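Local coordinates for uncharacterized conserved protein (PDB 3FRM) that is of unknown function but carries a GNAT-family domain, consistent with an acetyltransferase, at residues Y103-K108 with Q238-Q243. Sequence-based numbering, arbitrary orientation.
Sequences YVIEAK and QGYVYQ
Strand 96-105 pairs antiparallel with strand 241-251 inside the mixed sheet, and the contact lies where the second strand begins, just after helix 232-237. Val104 and Val241 form the hydrogen-bonded pair: Val104 N gives to Val241 O at 2.8 Å, and the return bond, Val241 N to Val104 O, is 2.7 Å and slightly straighter. Beta-branched valine suits this extended backbone, and CG1 of Val104 meets CG2 of Val241 at 3.9 Å on the face where loop residues Met4 and Ile7 cover Val104. On the other face Tyr103 and Tyr242 make the non-hydrogen-bonded pair. With chi1 at 176°, Tyr242 swings its ring so that an edge is offset toward the face of Tyr103, the planes at 63°; Leu236 of the second subunit packs on Tyr103 and its Arg237 on Tyr242. Ile105 sets its CG2 over one face of the Tyr240 ring, 3.5 Å from CE1, a CH-pi contact. The long isoleucine arm, CG1 anti to N (chi1 -161°), carries CD1 to the backbone of Gly239, whose positive phi closes helix 232-237 in a Schellman motif. Strand 96-105, from the N-terminal half, thus lies between strands 221-225 and 241-251, joining both halves in one sheet, consistent with a C-terminal GNAT fold.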
loop_
_atom_site.group_PDB
_atom_site.type_symbol
_atom_site.label_atom_id
_atom_site.label_comp_id
_atom_site.label_asym_id
_atom_site.label_seq_id
_atom_site.Cartn_x
_atom_site.Cartn_y
_atom_site.Cartn_z
ATOM N N TYR A 103 8.874 -4.941 -7.456
ATOM C CA TYR A 103 9.987 -4.527 -6.550
ATOM C C TYR A 103 11.246 -5.337 -6.724
ATOM O O TYR A 103 11.214 -6.547 -6.939
ATOM C CB TYR A 103 9.556 -4.546 -5.071
ATOM C CG TYR A 103 8.484 -3.529 -4.801
ATOM C CD1 TYR A 103 8.801 -2.201 -4.576
ATOM C CD2 TYR A 103 7.139 -3.864 -4.910
ATOM C CE1 TYR A 103 7.819 -1.250 -4.382
ATOM C CE2 TYR A 103 6.143 -2.925 -4.702
ATOM C CZ TYR A 103 6.493 -1.622 -4.425
ATOM O OH TYR A 103 5.503 -0.664 -4.241
ATOM N N VAL A 104 12.382 -4.664 -6.601
ATOM C CA VAL A 104 13.642 -5.333 -6.835
ATOM C C VAL A 104 14.617 -4.978 -5.736
ATOM O O VAL A 104 14.561 -3.878 -5.216
ATOM C CB VAL A 104 14.191 -4.923 -8.221
ATOM C CG1 VAL A 104 14.907 -3.566 -8.147
ATOM C CG2 VAL A 104 15.183 -5.928 -8.711
ATOM N N ILE A 105 15.519 -5.898 -5.388
ATOM C CA ILE A 105 16.589 -5.602 -4.456
ATOM C C ILE A 105 17.842 -6.458 -4.737
ATOM O O ILE A 105 17.729 -7.541 -5.299
ATOM C CB ILE A 105 16.124 -5.733 -2.998
ATOM C CG1 ILE A 105 17.127 -4.966 -2.103
ATOM C CG2 ILE A 105 15.999 -7.201 -2.619
ATOM C CD1 ILE A 105 16.827 -4.909 -0.581
ATOM N N GLU A 106 19.035 -5.955 -4.395
ATOM C CA GLU A 106 20.299 -6.774 -4.474
ATOM C C GLU A 106 20.376 -7.688 -3.280
ATOM O O GLU A 106 20.004 -7.250 -2.206
ATOM C CB GLU A 106 21.593 -5.905 -4.542
ATOM C CG GLU A 106 21.328 -4.452 -4.943
ATOM C CD GLU A 106 22.239 -3.834 -6.051
ATOM O OE1 GLU A 106 21.679 -3.473 -7.133
ATOM O OE2 GLU A 106 23.485 -3.632 -5.842
ATOM N N ALA A 107 20.837 -8.937 -3.456
ATOM C CA ALA A 107 20.949 -9.931 -2.352
ATOM C C ALA A 107 21.598 -9.400 -1.097
ATOM O O ALA A 107 21.055 -9.533 -0.007
ATOM C CB ALA A 107 21.693 -11.199 -2.808
ATOM N N LYS A 108 22.780 -8.800 -1.259
ATOM C CA LYS A 108 23.575 -8.338 -0.131
ATOM C C LYS A 108 22.719 -7.445 0.789
ATOM O O LYS A 108 22.844 -7.494 2.011
ATOM C CB LYS A 108 24.846 -7.612 -0.646
ATOM C CG LYS A 108 25.246 -6.366 0.110
ATOM C CD LYS A 108 26.702 -5.930 -0.246
ATOM C CE LYS A 108 27.480 -5.419 0.968
ATOM N NZ LYS A 108 28.733 -4.912 0.451
ATOM N N GLN A 238 12.457 -2.257 4.181
ATOM C CA GLN A 238 13.505 -3.221 3.937
ATOM C C GLN A 238 14.502 -2.824 2.827
ATOM O O GLN A 238 15.524 -3.444 2.710
ATOM C CB GLN A 238 12.893 -4.601 3.678
ATOM C CG GLN A 238 13.108 -5.523 4.798
ATOM C CD GLN A 238 12.048 -6.601 4.948
ATOM O OE1 GLN A 238 11.914 -7.172 6.030
ATOM N NE2 GLN A 238 11.294 -6.880 3.899
ATOM N N GLY A 239 14.196 -1.829 2.002
ATOM C CA GLY A 239 15.129 -1.384 0.981
ATOM C C GLY A 239 14.772 -1.726 -0.472
ATOM O O GLY A 239 15.540 -1.378 -1.388
ATOM N N TYR A 240 13.638 -2.402 -0.699
ATOM C CA TYR A 240 13.291 -2.817 -2.057
ATOM C C TYR A 240 13.096 -1.577 -2.875
ATOM O O TYR A 240 12.559 -0.602 -2.359
ATOM C CB TYR A 240 11.976 -3.615 -2.099
ATOM C CG TYR A 240 12.154 -5.084 -1.845
ATOM C CD1 TYR A 240 12.327 -5.956 -2.889
ATOM C CD2 TYR A 240 12.195 -5.595 -0.536
ATOM C CE1 TYR A 240 12.550 -7.297 -2.648
ATOM C CE2 TYR A 240 12.380 -6.956 -0.283
ATOM C CZ TYR A 240 12.545 -7.791 -1.357
ATOM O OH TYR A 240 12.707 -9.138 -1.172
ATOM N N VAL A 241 13.568 -1.592 -4.123
ATOM C CA VAL A 241 13.325 -0.512 -5.052
ATOM C C VAL A 241 12.209 -0.817 -6.057
ATOM O O VAL A 241 12.137 -1.865 -6.661
ATOM C CB VAL A 241 14.655 0.123 -5.673
ATOM C CG1 VAL A 241 15.978 -0.400 -5.033
ATOM C CG2 VAL A 241 14.644 0.183 -7.256
ATOM N N TYR A 242 11.273 0.105 -6.129
ATOM C CA TYR A 242 10.175 0.096 -7.028
ATOM C C TYR A 242 10.690 0.164 -8.442
ATOM O O TYR A 242 11.512 1.060 -8.763
ATOM C CB TYR A 242 9.331 1.333 -6.756
ATOM C CG TYR A 242 8.158 1.527 -7.714
ATOM C CD1 TYR A 242 6.997 0.783 -7.561
ATOM C CD2 TYR A 242 8.235 2.429 -8.748
ATOM C CE1 TYR A 242 5.896 0.945 -8.407
ATOM C CE2 TYR A 242 7.159 2.614 -9.622
ATOM C CZ TYR A 242 5.990 1.877 -9.431
ATOM O OH TYR A 242 4.930 2.063 -10.258
ATOM N N GLN A 243 10.198 -0.742 -9.292
ATOM C CA GLN A 243 10.649 -0.818 -10.686
ATOM C C GLN A 243 9.566 -1.076 -11.750
ATOM O O GLN A 243 9.832 -1.820 -12.705
ATOM C CB GLN A 243 11.656 -1.961 -10.805
ATOM C CG GLN A 243 12.473 -1.930 -12.101
ATOM C CD GLN A 243 13.916 -2.103 -11.801
ATOM O OE1 GLN A 243 14.456 -1.376 -10.971
ATOM N NE2 GLN A 243 14.559 -3.073 -12.451
#